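Local coordinates for beta-lactamase (Escherichia coli, PDB 6PQ9), which probably hydrolyses beta-lactam antibiotics to substituted beta-amino acids, as a class A extended-spectrum enzyme associated with antibiotic resistance, at residues A127-S132 with L210-E215; I214-G219 with V233-G238. The protein carries 1 engineered substitution. All blocks are in the same frame, centred on the assembly; numbering follows the deposited sequence.

Read from the N terminus, the chain first reaches helix 121-130 and the Ser-Asp-Asn motif beginning at Ser132. It then runs through 77 mostly helical residues before contact 1 closes this long excursion against the end of helix 203-214. Contact 2 starts where contact 1 stops, sharing Ile214 and Glu215, and closes a short loop without regular structure onto strand 233-239, an outer strand of the five-stranded sheet. The two closures therefore follow in series rather than nest. Helix to helix, then helix end to strand, they tie the helical part of the class A fold to its sheet; Ser130 O and Thr216 OG1 probably join them directly by a hydrogen bond.

Contact 1 of 2, residues A127-S132 with L210-E215; sequences ATVSRS and LNTMIE. With SO4 (sulfate ion), chain L.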
ATOM      1  N   ALA A 127       4.422  10.476  -8.477  1.00 32.50           N
ATOM      2  CA  ALA A 127       3.782   9.579  -9.441  1.00 35.17           C
ATOM      3  C   ALA A 127       3.631   8.165  -8.886  1.00 37.51           C
ATOM      4  O   ALA A 127       2.598   7.513  -9.088  1.00 35.05           O
ATOM      5  CB  ALA A 127       4.591   9.535 -10.740  1.00 31.78           C
ATOM      6  N   THR A 128       4.671   7.664  -8.216  1.00 34.80           N
ATOM      7  CA  THR A 128       4.668   6.280  -7.759  1.00 32.36           C
ATOM      8  C   THR A 128       3.687   6.068  -6.610  1.00 31.46           C
ATOM      9  O   THR A 128       2.938   5.085  -6.605  1.00 29.88           O
ATOM     10  CB  THR A 128       6.082   5.884  -7.346  1.00 37.68           C
ATOM     11  OG1 THR A 128       6.976   6.118  -8.443  1.00 32.93           O
ATOM     12  CG2 THR A 128       6.137   4.418  -6.918  1.00 28.36           C
ATOM     13  N   VAL A 129       3.665   6.971  -5.634  1.00 32.28           N
ATOM     14  CA  VAL A 129       2.821   6.769  -4.454  1.00 34.32           C
ATOM     15  C   VAL A 129       1.396   7.246  -4.690  1.00 36.48           C
ATOM     16  O   VAL A 129       0.440   6.514  -4.426  1.00 35.43           O
ATOM     17  CB  VAL A 129       3.431   7.457  -3.218  1.00 32.68           C
ATOM     18  CG1 VAL A 129       2.509   7.244  -2.023  1.00 30.55           C
ATOM     19  CG2 VAL A 129       4.836   6.914  -2.953  1.00 26.97           C
ATOM     20  N   SER A 130       1.214   8.483  -5.160  1.00 35.64           N
ATOM     21  CA  SER A 130      -0.144   9.002  -5.311  1.00 37.16           C
ATOM     22  C   SER A 130      -0.863   8.422  -6.513  1.00 35.16           C
ATOM     23  O   SER A 130      -2.088   8.272  -6.479  1.00 34.44           O
ATOM     24  CB  SER A 130      -0.131  10.521  -5.433  1.00 35.96           C
ATOM     25  OG  SER A 130       0.250  11.101  -4.205  1.00 45.63           O
ATOM     26  N   ARG A 131      -0.135   8.111  -7.585  1.00 34.81           N
ATOM     27  CA  ARG A 131      -0.751   7.653  -8.822  1.00 38.61           C
ATOM     28  C   ARG A 131      -0.328   6.242  -9.193  1.00 35.90           C
ATOM     29  O   ARG A 131      -0.730   5.750 -10.256  1.00 35.11           O
ATOM     30  CB  ARG A 131      -0.428   8.620  -9.982  1.00 34.81           C
ATOM     31  CG  ARG A 131      -0.911  10.042  -9.756  1.00 36.72           C
ATOM     32  CD  ARG A 131      -1.154  10.773 -11.067  1.00 47.18           C
ATOM     33  NE  ARG A 131      -2.305  10.203 -11.777  1.00 62.54           N
ATOM     34  CZ  ARG A 131      -2.632  10.462 -13.045  1.00 57.37           C
ATOM     35  NH1 ARG A 131      -1.902  11.303 -13.785  1.00 41.93           N
ATOM     36  NH2 ARG A 131      -3.705   9.875 -13.573  1.00 50.55           N
ATOM     37  N   SER A 132       0.504   5.597  -8.371  1.00 35.36           N
ATOM     38  CA  SER A 132       0.810   4.174  -8.501  1.00 33.45           C
ATOM     39  C   SER A 132       1.567   3.849  -9.789  1.00 34.49           C
ATOM     40  O   SER A 132       1.470   2.734 -10.310  1.00 30.06           O
ATOM     41  CB  SER A 132      -0.466   3.335  -8.389  1.00 29.68           C
ATOM     42  OG  SER A 132      -0.144   2.019  -7.984  1.00 45.66           O
ATOM     43  N   LEU A 210       3.617  11.398   3.832  1.00 32.90           N
ATOM     44  CA  LEU A 210       2.256  11.468   4.363  1.00 39.80           C
ATOM     45  C   LEU A 210       1.331  12.273   3.442  1.00 40.55           C
ATOM     46  O   LEU A 210       0.209  11.840   3.138  1.00 37.90           O
ATOM     47  CB  LEU A 210       2.282  12.072   5.771  1.00 38.24           C
ATOM     48  CG  LEU A 210       0.949  12.173   6.511  1.00 40.63           C
ATOM     49  CD1 LEU A 210       0.216  10.842   6.473  1.00 38.89           C
ATOM     50  CD2 LEU A 210       1.205  12.603   7.947  1.00 42.64           C
ATOM     51  N   ASN A 211       1.790  13.444   2.980  1.00 37.81           N
ATOM     52  CA  ASN A 211       0.964  14.264   2.091  1.00 36.40           C
ATOM     53  C   ASN A 211       0.642  13.546   0.781  1.00 35.87           C
ATOM     54  O   ASN A 211      -0.498  13.604   0.303  1.00 33.46           O
ATOM     55  CB  ASN A 211       1.650  15.600   1.799  1.00 33.27           C
ATOM     56  CG  ASN A 211       0.663  16.652   1.348  1.00 38.24           C
ATOM     57  OD1 ASN A 211      -0.448  16.742   1.888  1.00 39.77           O
ATOM     58  ND2 ASN A 211       1.040  17.435   0.341  1.00 36.93           N
ATOM     59  N   THR A 212       1.627  12.869   0.172  1.00 33.09           N
ATOM     60  CA  THR A 212       1.325  12.152  -1.064  1.00 35.24           C
ATOM     61  C   THR A 212       0.345  11.004  -0.838  1.00 34.37           C
ATOM     62  O   THR A 212      -0.327  10.581  -1.782  1.00 33.68           O
ATOM     63  CB  THR A 212       2.601  11.612  -1.722  1.00 35.69           C
ATOM     64  OG1 THR A 212       3.040  10.454  -1.011  1.00 37.93           O
ATOM     65  CG2 THR A 212       3.706  12.652  -1.722  1.00 31.53           C
ATOM     66  N   MET A 213       0.253  10.487   0.389  1.00 37.83           N
ATOM     67  CA  MET A 213      -0.671   9.393   0.665  1.00 29.35           C
ATOM     68  C   MET A 213      -2.072   9.902   0.949  1.00 34.39           C
ATOM     69  O   MET A 213      -3.044   9.162   0.759  1.00 35.56           O
ATOM     70  CB  MET A 213      -0.158   8.565   1.844  1.00 31.41           C
ATOM     71  CG  MET A 213       1.026   7.671   1.500  1.00 28.64           C
ATOM     72  SD  MET A 213       1.710   6.902   2.979  1.00 38.67           S
ATOM     73  CE  MET A 213       0.588   5.518   3.244  1.00 29.95           C
ATOM     74  N   ILE A 214      -2.185  11.142   1.436  1.00 36.15           N
ATOM     75  CA  ILE A 214      -3.486  11.782   1.606  1.00 34.71           C
ATOM     76  C   ILE A 214      -4.000  12.305   0.278  1.00 36.13           C
ATOM     77  O   ILE A 214      -5.182  12.161  -0.050  1.00 42.74           O
ATOM     78  CB  ILE A 214      -3.380  12.920   2.637  1.00 39.34           C
ATOM     79  CG1 ILE A 214      -3.104  12.347   4.026  1.00 38.00           C
ATOM     80  CG2 ILE A 214      -4.634  13.797   2.592  1.00 30.20           C
ATOM     81  CD1 ILE A 214      -2.719  13.369   5.040  1.00 37.58           C
ATOM     82  N   GLU A 215      -3.127  12.937  -0.487  1.00 33.43           N
ATOM     83  CA  GLU A 215      -3.486  13.569  -1.745  1.00 42.62           C
ATOM     84  C   GLU A 215      -3.512  12.596  -2.905  1.00 41.91           C
ATOM     85  O   GLU A 215      -3.052  12.924  -3.999  1.00 63.27           O
ATOM     86  CB  GLU A 215      -2.501  14.703  -2.013  1.00 40.87           C
ATOM     87  CG  GLU A 215      -2.702  15.885  -1.100  1.00 50.96           C
ATOM     88  CD  GLU A 215      -2.308  17.174  -1.775  1.00 62.17           C
ATOM     89  OE1 GLU A 215      -1.083  17.423  -1.898  1.00 58.77           O
ATOM     90  OE2 GLU A 215      -3.221  17.921  -2.204  1.00 61.67           O
TER
HETATM   91  S   SO4 L 311      -1.380  -1.105  -8.500  1.00 41.38           S
HETATM   92  O1  SO4 L 311      -1.830   0.038  -7.705  1.00 37.93           O
HETATM   93  O2  SO4 L 311       0.021  -0.898  -8.857  1.00 41.46           O
HETATM   94  O3  SO4 L 311      -1.491  -2.356  -7.741  1.00 37.40           O
HETATM   95  O4  SO4 L 311      -2.221  -1.184  -9.680  1.00 45.63           O
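With chi1 of Ser130 at -69°, OG lies anti to the carbonyl carbon and reaches the last turn of helix 203-214; Val129, whose CG1 stands anti to the backbone N (179°), meets the same turn with one methyl. The contacts so made join two helices of the class A beta-lactamase fold just ahead of its Ser-Asp-Asn motif, which begins at Ser132. The joint illustrates how a helix end can be held by one polar grip and a small apolar patch. Ser130 OG donates to Thr212 O over a short 2.5 Å, lying in the carbonyl plane on a lone pair, with a C=O...donor angle of 122°. Lys126 NZ is a second partner of that hydroxyl, so two partners grip the buried group. Next to this bond, Val129 CG1 lies 3.4 Å from Thr212 OG1, the two side chains crossing at about a right angle; the threonine hydroxyl itself bonds to Leu209 O. The same methyl meets Met213 CG at 3.8 Å, while the Met213 side chain also packs on Phe72 and Ala234. Beyond the helix end the backbone turns through positive phi at Ser132, in the active site. A sulfate, probably from the crystallisation liquor, takes bonds there from Lys71 NZ, Gly68 N and Ser239 N. Ser132 OG donates to sulfate O1 at 2.6 Å.

Contact 2 of 2, residues I214-G219 with V233-G238; sequences IETTTG and VAHKTG. With ACT (acetate ion), chain G.
His235 and Thr218 meet at the edge of the imidazole: Thr218 O lies near the ring plane, 3.1 Å from His235 CE1. Thr216 reaches the same ring obliquely, its CG2 methyl 3.4 Å from His235 NE2, the two side chains crossing at about a right angle. Further along, Thr218 OG1 rests against the methyl Thr237 CG2 at 3.5 Å. At the end of the helix, Ile214 CG1 packs on Ala234 CB, 3.6 Å away.

Around these touches lies a shell of waters, an instructive case of a loop whose polar links to an edge strand run through water, beside a direct backbone bond between Met213 and His235. Water 1 sits between Ile214 O and Val233 O. Water 2, in the plane of the imidazole, is 2.8 Å from His235 NE2 and also reaches Thr216 O and Thr218 O. Water 3 lies 2.7 Å from Thr218 OG1 and accepts from Lys236 NZ and Thr237 N.

The next layer sets these groups in place. Thr216 OG1, anti to the backbone N (chi1 175°), accepts from Thr218 N at 3.2 Å in an ST turn and also bonds to Ser130 O, which leaves CG2 on the histidine side. Asp253 OD1 binds His235 ND1 and helps fix the ring's rotation. Lys236, Thr237 and Gly238 form the Lys-Thr-Gly motif of class A enzymes; Lys236 NZ donates to Thr237 O at 2.8 Å, tilted from the carbonyl plane, and also bonds to Ser132 OG. Beside the motif, Gly219 N donates to an acetate ion, probably from the crystallisation liquor.

The pairing with Asp253 probably favours a proton on ND1, and may make CE1-H more positive, which would suit the nearby carbonyl oxygen of Thr218.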
ATOM      1  N   ILE A 214      -2.185  11.142   1.436  1.00 36.15           N
ATOM      2  CA  ILE A 214      -3.486  11.782   1.606  1.00 34.71           C
ATOM      3  C   ILE A 214      -4.000  12.305   0.278  1.00 36.13           C
ATOM      4  O   ILE A 214      -5.182  12.161  -0.050  1.00 42.74           O
ATOM      5  CB  ILE A 214      -3.380  12.920   2.637  1.00 39.34           C
ATOM      6  CG1 ILE A 214      -3.104  12.347   4.026  1.00 38.00           C
ATOM      7  CG2 ILE A 214      -4.634  13.797   2.592  1.00 30.20           C
ATOM      8  CD1 ILE A 214      -2.719  13.369   5.040  1.00 37.58           C
ATOM      9  N   GLU A 215      -3.127  12.937  -0.487  1.00 33.43           N
ATOM     10  CA  GLU A 215      -3.486  13.569  -1.745  1.00 42.62           C
ATOM     11  C   GLU A 215      -3.512  12.596  -2.905  1.00 41.91           C
ATOM     12  O   GLU A 215      -3.052  12.924  -3.999  1.00 63.27           O
ATOM     13  CB  GLU A 215      -2.501  14.703  -2.013  1.00 40.87           C
ATOM     14  CG  GLU A 215      -2.702  15.885  -1.100  1.00 50.96           C
ATOM     15  CD  GLU A 215      -2.308  17.174  -1.775  1.00 62.17           C
ATOM     16  OE1 GLU A 215      -1.083  17.423  -1.898  1.00 58.77           O
ATOM     17  OE2 GLU A 215      -3.221  17.921  -2.204  1.00 61.67           O
ATOM     18  N   THR A 216      -3.976  11.380  -2.695  1.00 43.18           N
ATOM     19  CA  THR A 216      -4.150  10.461  -3.805  1.00 41.58           C
ATOM     20  C   THR A 216      -5.625  10.429  -4.184  1.00 43.29           C
ATOM     21  O   THR A 216      -6.513  10.685  -3.364  1.00 45.29           O
ATOM     22  CB  THR A 216      -3.643   9.050  -3.468  1.00 40.57           C
ATOM     23  OG1 THR A 216      -3.939   8.151  -4.551  1.00 38.12           O
ATOM     24  CG2 THR A 216      -4.294   8.524  -2.203  1.00 35.31           C
ATOM     25  N   THR A 217      -5.877  10.143  -5.442  1.00 39.35           N
ATOM     26  CA  THR A 217      -7.243  10.073  -5.906  1.00 42.63           C
ATOM     27  C   THR A 217      -7.684   8.622  -6.105  1.00 38.21           C
ATOM     28  O   THR A 217      -8.844   8.371  -6.444  1.00 43.04           O
ATOM     29  CB  THR A 217      -7.368  10.930  -7.181  1.00 39.57           C
ATOM     30  OG1 THR A 217      -8.708  11.387  -7.307  1.00 61.43           O
ATOM     31  CG2 THR A 217      -6.963  10.181  -8.449  1.00 38.68           C
ATOM     32  N   THR A 218      -6.798   7.664  -5.827  1.00 34.27           N
ATOM     33  CA  THR A 218      -7.050   6.244  -6.026  1.00 36.86           C
ATOM     34  C   THR A 218      -7.944   5.674  -4.920  1.00 38.95           C
ATOM     35  O   THR A 218      -8.133   6.272  -3.859  1.00 36.56           O
ATOM     36  CB  THR A 218      -5.733   5.450  -6.074  1.00 34.56           C
ATOM     37  OG1 THR A 218      -5.113   5.461  -4.783  1.00 38.89           O
ATOM     38  CG2 THR A 218      -4.753   6.021  -7.105  1.00 36.37           C
ATOM     39  N   GLY A 219      -8.505   4.495  -5.202  1.00 41.17           N
ATOM     40  CA  GLY A 219      -9.348   3.754  -4.294  1.00 37.97           C
ATOM     41  C   GLY A 219     -10.401   4.531  -3.522  1.00 39.82           C
ATOM     42  O   GLY A 219     -10.508   4.379  -2.301  1.00 40.52           O
ATOM     43  N   VAL A 233      -7.641  10.299   5.160  1.00 39.48           N
ATOM     44  CA  VAL A 233      -7.170   8.936   5.010  1.00 37.70           C
ATOM     45  C   VAL A 233      -5.888   9.018   4.206  1.00 37.60           C
ATOM     46  O   VAL A 233      -5.899   9.492   3.064  1.00 41.57           O
ATOM     47  CB  VAL A 233      -8.200   8.045   4.291  1.00 35.20           C
ATOM     48  CG1 VAL A 233      -7.608   6.663   4.003  1.00 40.91           C
ATOM     49  CG2 VAL A 233      -9.470   7.935   5.099  1.00 35.67           C
ATOM     50  N   ALA A 234      -4.784   8.596   4.803  1.00 37.56           N
ATOM     51  CA  ALA A 234      -3.534   8.431   4.078  1.00 37.71           C
ATOM     52  C   ALA A 234      -3.412   6.955   3.710  1.00 35.47           C
ATOM     53  O   ALA A 234      -3.338   6.104   4.600  1.00 37.88           O
ATOM     54  CB  ALA A 234      -2.355   8.906   4.930  1.00 32.05           C
ATOM     55  N   HIS A 235      -3.423   6.637   2.413  1.00 31.54           N
ATOM     56  CA  HIS A 235      -3.445   5.227   2.024  1.00 33.87           C
ATOM     57  C   HIS A 235      -2.637   4.962   0.761  1.00 33.56           C
ATOM     58  O   HIS A 235      -2.147   5.874   0.091  1.00 34.53           O
ATOM     59  CB  HIS A 235      -4.881   4.711   1.834  1.00 33.49           C
ATOM     60  CG  HIS A 235      -5.648   5.425   0.766  1.00 34.39           C
ATOM     61  ND1 HIS A 235      -6.146   4.782  -0.343  1.00 28.21           N
ATOM     62  CD2 HIS A 235      -6.003   6.726   0.638  1.00 35.88           C
ATOM     63  CE1 HIS A 235      -6.780   5.652  -1.106  1.00 35.20           C
ATOM     64  NE2 HIS A 235      -6.710   6.840  -0.533  1.00 35.63           N
ATOM     65  N   LYS A 236      -2.494   3.670   0.469  1.00 33.45           N
ATOM     66  CA  LYS A 236      -1.923   3.156  -0.765  1.00 31.08           C
ATOM     67  C   LYS A 236      -2.737   1.943  -1.194  1.00 34.34           C
ATOM     68  O   LYS A 236      -2.975   1.037  -0.388  1.00 34.29           O
ATOM     69  CB  LYS A 236      -0.454   2.768  -0.588  1.00 33.68           C
ATOM     70  CG  LYS A 236       0.193   2.287  -1.874  1.00 33.62           C
ATOM     71  CD  LYS A 236       0.416   3.454  -2.851  1.00 33.86           C
ATOM     72  CE  LYS A 236       0.569   2.955  -4.291  1.00 31.91           C
ATOM     73  NZ  LYS A 236      -0.722   2.486  -4.882  1.00 30.64           N
ATOM     74  N   THR A 237      -3.168   1.929  -2.450  1.00 33.55           N
ATOM     75  CA  THR A 237      -3.948   0.824  -2.997  1.00 36.42           C
ATOM     76  C   THR A 237      -3.049  -0.198  -3.698  1.00 33.92           C
ATOM     77  O   THR A 237      -1.898   0.075  -4.056  1.00 32.46           O
ATOM     78  CB  THR A 237      -4.980   1.329  -4.009  1.00 36.63           C
ATOM     79  OG1 THR A 237      -4.288   1.921  -5.114  1.00 38.20           O
ATOM     80  CG2 THR A 237      -5.919   2.362  -3.396  1.00 30.49           C
ATOM     81  N   GLY A 238      -3.609  -1.376  -3.916  1.00 31.72           N
ATOM     82  CA  GLY A 238      -3.022  -2.345  -4.822  1.00 28.76           C
ATOM     83  C   GLY A 238      -4.125  -3.090  -5.541  1.00 37.15           C
ATOM     84  O   GLY A 238      -5.204  -3.331  -4.987  1.00 36.89           O
TER
HETATM   85  C   ACT G 306      -7.953   3.066  -8.228  1.00 53.72           C
HETATM   86  O   ACT G 306      -7.871   4.110  -8.952  1.00 59.43           O
HETATM   87  OXT ACT G 306      -8.943   2.653  -7.566  1.00 62.71           O
HETATM   88  CH3 ACT G 306      -6.647   2.177  -8.157  1.00 44.00           C
HETATM   89  O   HOH W   1      -7.096  10.113   0.445  1.00 42.01           O
HETATM   90  O   HOH W   2      -8.054   8.806  -2.057  1.00 44.29           O
HETATM   91  O   HOH W   3      -2.655   4.693  -4.013  1.00 36.42           O